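Local coordinates for vitamin B12-binding protein (Vibrio cholerae O395, PDB 5YSC) that binds vitamin B12 in the periplasm and probably hands it to BtuC, the membrane subunit of the BtuCDF importer, at residues A[138-141]-A[142-145]; A[86-90]-A[91-95]. One frame throughout, in Å; residues are numbered along the deposited sequence.

Contact 1. Residues A[138-141]-A[142-145]; sequences FRQR and LQDL
Arg141 and Leu145 meet one turn apart along a single helix, with the methylene CG of Arg141 at 4.2 Å from the methyl CD1 of Leu145. The arginine chain runs extended from CG to NE, which carries its guanidinium well off the helix; there NH2 makes salt bridges with Asp256 and Glu259 of helix 254-267. Leu145 stays close to the backbone instead: its CG lies 3.4 Å from Arg141 O, the same oxygen that accepts a hydrogen bond from Leu145 N, 2.8 Å away.

Helix 128-148 is the long connecting helix between the two lobes in periplasmic binding proteins of the BtuF family, and the residues here form two of its turns. On its buried side Leu142, with CG anti to the backbone N (chi1 175°), brings CD2 to 4.0 Å from CE1 of the Phe138 ring, approaching it obliquely. The ring itself packs against Leu255 as well as Ile114 and Ala115 of helix 112-122. The backbone closes the same turn through Leu142 N to Phe138 O, 2.8 Å with an angle of 156° at the hydrogen, and the CB of Leu142 sits 3.3 Å from that same carbonyl oxygen.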
loop_
_atom_site.group_PDB
_atom_site.type_symbol
_atom_site.label_atom_id
_atom_site.label_comp_id
_atom_site.label_asym_id
_atom_site.label_seq_id
_atom_site.Cartn_x
_atom_site.Cartn_y
_atom_site.Cartn_z
ATOM N N PHE A 138 1.303 7.950 -14.415
ATOM C CA PHE A 138 0.474 7.118 -13.536
ATOM C C PHE A 138 -0.987 7.180 -13.941
ATOM O O PHE A 138 -1.672 6.156 -14.016
ATOM C CB PHE A 138 0.606 7.567 -12.067
ATOM C CG PHE A 138 -0.111 6.681 -11.098
ATOM C CD1 PHE A 138 -1.455 6.826 -10.887
ATOM C CD2 PHE A 138 0.563 5.683 -10.385
ATOM C CE1 PHE A 138 -2.136 6.004 -10.010
ATOM C CE2 PHE A 138 -0.107 4.861 -9.507
ATOM C CZ PHE A 138 -1.461 5.001 -9.329
ATOM N N ARG A 139 -1.505 8.395 -14.143
ATOM C CA ARG A 139 -2.907 8.546 -14.493
ATOM C C ARG A 139 -3.235 7.836 -15.800
ATOM O O ARG A 139 -4.289 7.197 -15.931
ATOM C CB ARG A 139 -3.244 10.034 -14.578
ATOM C CG ARG A 139 -3.216 10.715 -13.210
ATOM C CD ARG A 139 -3.936 12.074 -13.183
ATOM N NE ARG A 139 -4.023 12.603 -11.813
ATOM C CZ ARG A 139 -3.293 13.602 -11.325
ATOM N NH1 ARG A 139 -2.427 14.257 -12.086
ATOM N NH2 ARG A 139 -3.471 13.985 -10.062
ATOM N N GLN A 140 -2.350 7.953 -16.785
ATOM C CA GLN A 140 -2.623 7.311 -18.063
ATOM C C GLN A 140 -2.591 5.796 -17.927
ATOM O O GLN A 140 -3.502 5.108 -18.396
ATOM C CB GLN A 140 -1.633 7.781 -19.127
ATOM C CG GLN A 140 -2.001 7.235 -20.516
ATOM C CD GLN A 140 -3.439 7.564 -20.887
ATOM O OE1 GLN A 140 -4.206 6.698 -21.355
ATOM N NE2 GLN A 140 -3.829 8.816 -20.639
ATOM N N ARG A 141 -1.594 5.249 -17.225
ATOM C CA ARG A 141 -1.568 3.795 -17.043
ATOM C C ARG A 141 -2.768 3.329 -16.225
ATOM O O ARG A 141 -3.340 2.271 -16.490
ATOM C CB ARG A 141 -0.257 3.355 -16.383
ATOM C CG ARG A 141 -0.144 1.845 -16.258
ATOM C CD ARG A 141 1.188 1.406 -15.703
ATOM N NE ARG A 141 1.207 -0.053 -15.532
ATOM C CZ ARG A 141 2.037 -0.719 -14.723
ATOM N NH1 ARG A 141 2.932 -0.089 -13.976
ATOM N NH2 ARG A 141 1.955 -2.025 -14.621
ATOM N N LEU A 142 -3.187 4.118 -15.228
ATOM C CA LEU A 142 -4.343 3.731 -14.445
ATOM C C LEU A 142 -5.579 3.686 -15.322
ATOM O O LEU A 142 -6.414 2.791 -15.182
ATOM C CB LEU A 142 -4.557 4.704 -13.276
ATOM C CG LEU A 142 -5.815 4.473 -12.425
ATOM C CD1 LEU A 142 -5.901 3.112 -11.815
ATOM C CD2 LEU A 142 -5.839 5.491 -11.292
ATOM N N GLN A 143 -5.682 4.646 -16.239
ATOM C CA GLN A 143 -6.762 4.650 -17.218
ATOM C C GLN A 143 -6.692 3.410 -18.097
ATOM O O GLN A 143 -7.707 2.749 -18.353
ATOM C CB GLN A 143 -6.671 5.917 -18.062
ATOM C CG GLN A 143 -7.599 5.978 -19.261
ATOM C CD GLN A 143 -9.060 5.877 -18.897
ATOM O OE1 GLN A 143 -9.480 6.249 -17.795
ATOM N NE2 GLN A 143 -9.855 5.370 -19.834
ATOM N N ASP A 144 -5.493 3.080 -18.563
ATOM C CA ASP A 144 -5.345 1.886 -19.384
ATOM C C ASP A 144 -5.800 0.653 -18.623
ATOM O O ASP A 144 -6.513 -0.197 -19.167
ATOM C CB ASP A 144 -3.890 1.733 -19.828
ATOM C CG ASP A 144 -3.439 2.814 -20.793
ATOM O OD1 ASP A 144 -4.304 3.453 -21.438
ATOM O OD2 ASP A 144 -2.209 3.038 -20.887
ATOM N N LEU A 145 -5.388 0.529 -17.357
ATOM C CA LEU A 145 -5.760 -0.653 -16.594
ATOM C C LEU A 145 -7.261 -0.720 -16.355
ATOM O O LEU A 145 -7.851 -1.805 -16.411
ATOM C CB LEU A 145 -5.003 -0.678 -15.278
ATOM C CG LEU A 145 -3.509 -0.917 -15.395
ATOM C CD1 LEU A 145 -2.814 -0.553 -14.075
ATOM C CD2 LEU A 145 -3.239 -2.381 -15.776
#

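Contact 2. Residues A[86-90]-A[91-95]; sequences AGNPP and RELAK
With chi1 at -68°, Asn88 places its CG beside the backbone N and anti to the carbonyl carbon, while Leu93 makes the same choice at -72°; the two side chains then cross at about a right angle. This is the N-terminal start of helix 90-98, entered from the loop after strand 80-83 in the beta-alpha architecture of one lobe, with Pro89 at the N-cap position. The CB of Asn88 rests 3.9 Å from Leu93 CG, and the methyl CD2 of the leucine approaches Asn88 OD1. The amide has its polar partners beyond the helix: OD1 is hydrogen-bonded to the backbone N of Trp84 and ND2 to the carbonyl of Leu26, which together fix its rotation. Leu93 also packs on Leu26 and Ala83, tying the helix start to the sheet.

The bent chain of Glu92 folds its carboxylate back against the CB and CG side of the Pro89 ring, OE2 lying 3.3 Å from the proline CB. Glu92 also touches Thr67 and Ile70. Just upstream, Ala86 and Gly87 belong to the cyanocobalamin pocket, and Ala86 O makes a weak hydrogen bond to the ligand. The first turn is closed by Pro89 O, which takes a weak bond from Glu92 N and a straighter one from Leu93 N, 3.2 Å long with 170° at the hydrogen.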
loop_
_atom_site.group_PDB
_atom_site.type_symbol
_atom_site.label_atom_id
_atom_site.label_comp_id
_atom_site.label_asym_id
_atom_site.label_seq_id
_atom_site.Cartn_x
_atom_site.Cartn_y
_atom_site.Cartn_z
ATOM N N ALA A 86 -2.540 7.394 8.155
ATOM C CA ALA A 86 -3.205 6.114 8.372
ATOM C C ALA A 86 -2.352 5.146 9.166
ATOM O O ALA A 86 -2.914 4.269 9.851
ATOM C CB ALA A 86 -3.627 5.498 7.032
ATOM N N GLY A 87 -1.028 5.290 9.130
ATOM C CA GLY A 87 -0.142 4.325 9.740
ATOM C C GLY A 87 0.794 4.852 10.822
ATOM O O GLY A 87 1.408 4.065 11.549
ATOM N N ASN A 88 0.956 6.106 10.897
ATOM C CA ASN A 88 1.855 6.686 11.894
ATOM C C ASN A 88 1.111 6.901 13.214
ATOM O O ASN A 88 -0.095 7.165 13.210
ATOM C CB ASN A 88 2.382 8.046 11.473
ATOM C CG ASN A 88 3.339 8.012 10.285
ATOM O OD1 ASN A 88 3.358 8.960 9.518
ATOM N ND2 ASN A 88 4.199 7.003 10.205
ATOM N N PRO A 89 1.808 6.879 14.348
ATOM C CA PRO A 89 1.132 7.120 15.651
ATOM C C PRO A 89 0.546 8.519 15.731
ATOM O O PRO A 89 1.278 9.505 15.589
ATOM C CB PRO A 89 2.275 6.954 16.658
ATOM C CG PRO A 89 3.372 6.283 15.922
ATOM C CD PRO A 89 3.253 6.669 14.525
ATOM N N PRO A 90 -0.771 8.651 15.998
ATOM C CA PRO A 90 -1.406 9.982 16.016
ATOM C C PRO A 90 -0.759 10.985 16.952
ATOM O O PRO A 90 -0.671 12.163 16.625
ATOM C CB PRO A 90 -2.838 9.667 16.466
ATOM C CG PRO A 90 -3.068 8.290 16.066
ATOM C CD PRO A 90 -1.763 7.567 16.125
ATOM N N ARG A 91 -0.352 10.547 18.144
ATOM C CA ARG A 91 0.228 11.475 19.103
ATOM C C ARG A 91 1.507 12.087 18.565
ATOM O O ARG A 91 1.748 13.285 18.717
ATOM C CB ARG A 91 0.504 10.756 20.429
ATOM C CG ARG A 91 1.213 11.625 21.454
ATOM C CD ARG A 91 1.387 10.916 22.772
ATOM N NE ARG A 91 2.199 11.689 23.701
ATOM C CZ ARG A 91 1.747 12.649 24.502
ATOM N NH1 ARG A 91 2.589 13.277 25.318
ATOM N NH2 ARG A 91 0.469 13.003 24.485
ATOM N N GLU A 92 2.361 11.268 17.939
ATOM C CA GLU A 92 3.638 11.796 17.489
ATOM C C GLU A 92 3.467 12.751 16.311
ATOM O O GLU A 92 4.204 13.746 16.210
ATOM C CB GLU A 92 4.585 10.637 17.168
ATOM C CG GLU A 92 5.309 10.098 18.377
ATOM C CD GLU A 92 4.763 8.782 18.846
ATOM O OE1 GLU A 92 5.532 7.770 18.881
ATOM O OE2 GLU A 92 3.554 8.752 19.171
ATOM N N LEU A 93 2.532 12.461 15.387
ATOM C CA LEU A 93 2.238 13.407 14.312
ATOM C C LEU A 93 1.687 14.698 14.871
ATOM O O LEU A 93 2.062 15.789 14.427
ATOM C CB LEU A 93 1.235 12.826 13.328
ATOM C CG LEU A 93 1.628 11.735 12.373
ATOM C CD1 LEU A 93 0.463 11.496 11.420
ATOM C CD2 LEU A 93 2.884 12.131 11.630
ATOM N N ALA A 94 0.782 14.597 15.850
ATOM C CA ALA A 94 0.265 15.812 16.464
ATOM C C ALA A 94 1.403 16.605 17.084
ATOM O O ALA A 94 1.477 17.832 16.930
ATOM C CB ALA A 94 -0.809 15.475 17.512
ATOM N N LYS A 95 2.330 15.916 17.756
ATOM C CA LYS A 95 3.496 16.604 18.316
ATOM C C LYS A 95 4.253 17.347 17.230
ATOM O O LYS A 95 4.614 18.518 17.396
ATOM C CB LYS A 95 4.426 15.613 19.021
ATOM C CG LYS A 95 4.513 15.765 20.528
ATOM C CD LYS A 95 4.208 14.476 21.262
ATOM C CE LYS A 95 5.390 13.534 21.281
ATOM N NZ LYS A 95 5.066 12.072 21.530
#

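In the fold
The two contacts come in series along the chain, contact 2 before contact 1, and lie on opposite sides of the chain's centre, about 32 Å between centres and about 17 Å between nearest atoms, so they do not touch. Contact 2 follows strand 80-83 of the first parallel four-stranded sheet and runs through a loop beside the bound cyanocobalamin into helix 90-98. Contact 1 lies on helix 128-148, after strand 103-105 and helix 112-122 and before strand 155-159 of the second sheet. One thus sits where a loop that lines part of the ligand pocket passes into a helix, while the other belongs to the connection between the lobes, with the side chain of Phe138 about 13 Å from the ligand.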